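Local structure of DUF1254 domain-containing protein (Vibrio parahaemolyticus, 3U07) at residues Lys211-Trp215 against Leu216-Asn220. The protein is of unknown function, a probably secreted or exported protein that combines DUF1254 and DUF1214 family regions in a single chain. The protein carries 2 engineered substitutions. Sequence-based numbering, arbitrary orientation.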
ATOM      1  N   LYS A 211       7.421  10.804  20.164  1.00 34.79           N
ATOM      2  CA  LYS A 211       7.048  10.526  21.545  1.00 41.82           C
ATOM      3  C   LYS A 211       6.934  11.751  22.452  1.00 37.79           C
ATOM      4  O   LYS A 211       6.278  11.693  23.494  1.00 32.58           O
ATOM      5  CB  LYS A 211       8.018   9.521  22.170  1.00 44.02           C
ATOM      6  CG  LYS A 211       9.286  10.107  22.779  1.00 52.56           C
ATOM      7  CD  LYS A 211       9.633   9.373  24.079  1.00 58.77           C
ATOM      8  CE  LYS A 211       8.979   7.985  24.131  1.00 64.61           C
ATOM      9  NZ  LYS A 211       8.976   7.373  25.489  1.00 67.47           N
ATOM     10  N   LYS A 212       7.549  12.859  22.054  1.00 37.59           N
ATOM     11  CA  LYS A 212       7.518  14.069  22.871  1.00 37.97           C
ATOM     12  C   LYS A 212       6.972  15.331  22.192  1.00 39.98           C
ATOM     13  O   LYS A 212       6.933  16.401  22.799  1.00 46.11           O
ATOM     14  CB  LYS A 212       8.927  14.335  23.407  1.00 43.66           C
ATOM     15  CG  LYS A 212       9.992  14.211  22.336  1.00 51.58           C
ATOM     16  CD  LYS A 212      11.409  14.478  22.844  1.00 67.00           C
ATOM     17  CE  LYS A 212      12.108  13.219  23.364  1.00 72.59           C
ATOM     18  NZ  LYS A 212      11.885  12.957  24.817  1.00 72.37           N
ATOM     19  N   SER A 213       6.546  15.206  20.941  1.00 27.53           N
ATOM     20  CA  SER A 213       6.001  16.341  20.200  1.00 23.25           C
ATOM     21  C   SER A 213       4.480  16.253  20.104  1.00 28.52           C
ATOM     22  O   SER A 213       3.887  15.253  20.510  1.00 30.82           O
ATOM     23  CB  SER A 213       6.593  16.365  18.792  1.00 27.91           C
ATOM     24  OG  SER A 213       6.368  15.127  18.131  1.00 28.64           O
ATOM     25  N   THR A 214       3.852  17.304  19.584  1.00 24.60           N
ATOM     26  CA  THR A 214       2.395  17.312  19.403  1.00 23.67           C
ATOM     27  C   THR A 214       2.117  16.998  17.927  1.00 26.79           C
ATOM     28  O   THR A 214       3.022  17.080  17.089  1.00 21.63           O
ATOM     29  CB  THR A 214       1.773  18.687  19.699  1.00 22.07           C
ATOM     30  OG1 THR A 214       2.231  19.629  18.723  1.00 24.83           O
ATOM     31  CG2 THR A 214       2.154  19.167  21.097  1.00 16.73           C
ATOM     32  N   TRP A 215       0.880  16.649  17.587  1.00 23.28           N
ATOM     33  CA  TRP A 215       0.612  16.349  16.189  1.00 25.36           C
ATOM     34  C   TRP A 215       0.726  17.613  15.343  1.00 24.95           C
ATOM     35  O   TRP A 215       1.029  17.539  14.158  1.00 24.26           O
ATOM     36  CB  TRP A 215      -0.761  15.697  16.000  1.00 15.75           C
ATOM     37  CG  TRP A 215      -1.938  16.566  16.296  1.00 16.15           C
ATOM     38  CD1 TRP A 215      -2.607  16.661  17.482  1.00 18.62           C
ATOM     39  CD2 TRP A 215      -2.643  17.396  15.370  1.00 19.86           C
ATOM     40  NE1 TRP A 215      -3.694  17.487  17.348  1.00 20.36           N
ATOM     41  CE2 TRP A 215      -3.744  17.950  16.060  1.00 18.83           C
ATOM     42  CE3 TRP A 215      -2.462  17.716  14.019  1.00 19.29           C
ATOM     43  CZ2 TRP A 215      -4.651  18.814  15.450  1.00 15.03           C
ATOM     44  CZ3 TRP A 215      -3.365  18.576  13.411  1.00 17.92           C
ATOM     45  CH2 TRP A 215      -4.449  19.111  14.124  1.00 18.72           C
ATOM     46  N   LEU A 216       0.494  18.773  15.951  1.00 18.36           N
ATOM     47  CA  LEU A 216       0.608  20.030  15.222  1.00 22.99           C
ATOM     48  C   LEU A 216       2.038  20.233  14.726  1.00 22.74           C
ATOM     49  O   LEU A 216       2.244  20.546  13.555  1.00 23.82           O
ATOM     50  CB  LEU A 216       0.207  21.222  16.098  1.00 19.76           C
ATOM     51  CG  LEU A 216      -1.286  21.452  16.340  1.00 25.75           C
ATOM     52  CD1 LEU A 216      -1.462  22.588  17.340  1.00 27.06           C
ATOM     53  CD2 LEU A 216      -1.989  21.779  15.022  1.00 23.52           C
ATOM     54  N   GLU A 217       3.030  20.046  15.594  1.00 23.63           N
ATOM     55  CA  GLU A 217       4.400  20.247  15.143  1.00 25.26           C
ATOM     56  C   GLU A 217       4.856  19.220  14.116  1.00 23.71           C
ATOM     57  O   GLU A 217       5.588  19.563  13.186  1.00 23.07           O
ATOM     58  CB  GLU A 217       5.382  20.326  16.325  1.00 29.98           C
ATOM     59  CG  GLU A 217       5.352  19.211  17.343  1.00 46.18           C
ATOM     60  CD  GLU A 217       6.285  19.507  18.516  1.00 46.90           C
ATOM     61  OE1 GLU A 217       5.786  19.735  19.644  1.00 28.98           O
ATOM     62  OE2 GLU A 217       7.519  19.522  18.302  1.00 44.71           O
ATOM     63  N   ARG A 218       4.409  17.973  14.254  1.00 18.19           N
ATOM     64  CA  ARG A 218       4.791  16.945  13.293  1.00 16.25           C
ATOM     65  C   ARG A 218       4.162  17.243  11.928  1.00 16.07           C
ATOM     66  O   ARG A 218       4.850  17.240  10.908  1.00 19.74           O
ATOM     67  CB  ARG A 218       4.360  15.554  13.778  1.00 16.20           C
ATOM     68  CG  ARG A 218       5.140  15.047  15.002  1.00 20.01           C
ATOM     69  CD  ARG A 218       4.801  13.590  15.319  1.00 21.69           C
ATOM     70  NE  ARG A 218       3.379  13.396  15.604  1.00 20.20           N
ATOM     71  CZ  ARG A 218       2.838  13.425  16.819  1.00 23.20           C
ATOM     72  NH1 ARG A 218       3.594  13.631  17.891  1.00 23.19           N
ATOM     73  NH2 ARG A 218       1.531  13.259  16.960  1.00 19.80           N
ATOM     74  N   VAL A 219       2.858  17.510  11.909  1.00 17.86           N
ATOM     75  CA  VAL A 219       2.175  17.811  10.659  1.00 14.38           C
ATOM     76  C   VAL A 219       2.733  19.082   9.999  1.00 15.27           C
ATOM     77  O   VAL A 219       2.976  19.097   8.795  1.00 14.61           O
ATOM     78  CB  VAL A 219       0.652  17.966  10.876  1.00 17.65           C
ATOM     79  CG1 VAL A 219      -0.014  18.496   9.597  1.00 18.46           C
ATOM     80  CG2 VAL A 219       0.043  16.612  11.254  1.00 13.70           C
ATOM     81  N   ASN A 220       2.927  20.149  10.775  1.00 15.76           N
ATOM     82  CA  ASN A 220       3.465  21.394  10.216  1.00 15.76           C
ATOM     83  C   ASN A 220       4.879  21.172   9.677  1.00 16.88           C
ATOM     84  O   ASN A 220       5.278  21.785   8.686  1.00 16.40           O
ATOM     85  CB  ASN A 220       3.475  22.508  11.269  1.00 15.71           C
ATOM     86  CG  ASN A 220       2.078  22.971  11.639  1.00 20.62           C
ATOM     87  OD1 ASN A 220       1.090  22.547  11.038  1.00 17.53           O
ATOM     88  ND2 ASN A 220       1.988  23.849  12.628  1.00 18.08           N
TER
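T214 and E217 close a capping box at the start of helix 215-224, where the bonds from R218 N to T214 O and from V219 N to W215 O open the i to i+4 series. The hydroxyl T214 OG1 accepts from E217 N at 3.3 Å in a nearly straight bond (167°). In return, T214 N donates to E217 OE1 at 3.1 Å, reaching it from above the carboxylate plane. The first torsion of E217 (chi1 52°) turns CG back toward the loop, which brings OE1 to T214 N. A kink in the R218 chain (chi3 -60°) brings the guanidinium back to the loop, where NH1 donates to S213 OG at 3.2 Å and, weakly, to S213 O, while T214 O lies over the rim of one guanidinium face; S213 OG is also bonded to D209 O. NE of R218 forms a salt bridge with D41, tying this helix start to helix 26-52. The W215 indole, whose NE1 donates to A259 O of helix 253-273, packs edge-to-face with Y34. V219 CG2 meets the indole edge at CE3, and L216 CD2 sits over one face of the six-membered ring, 3.9 Å from its centroid, in a CH-pi contact.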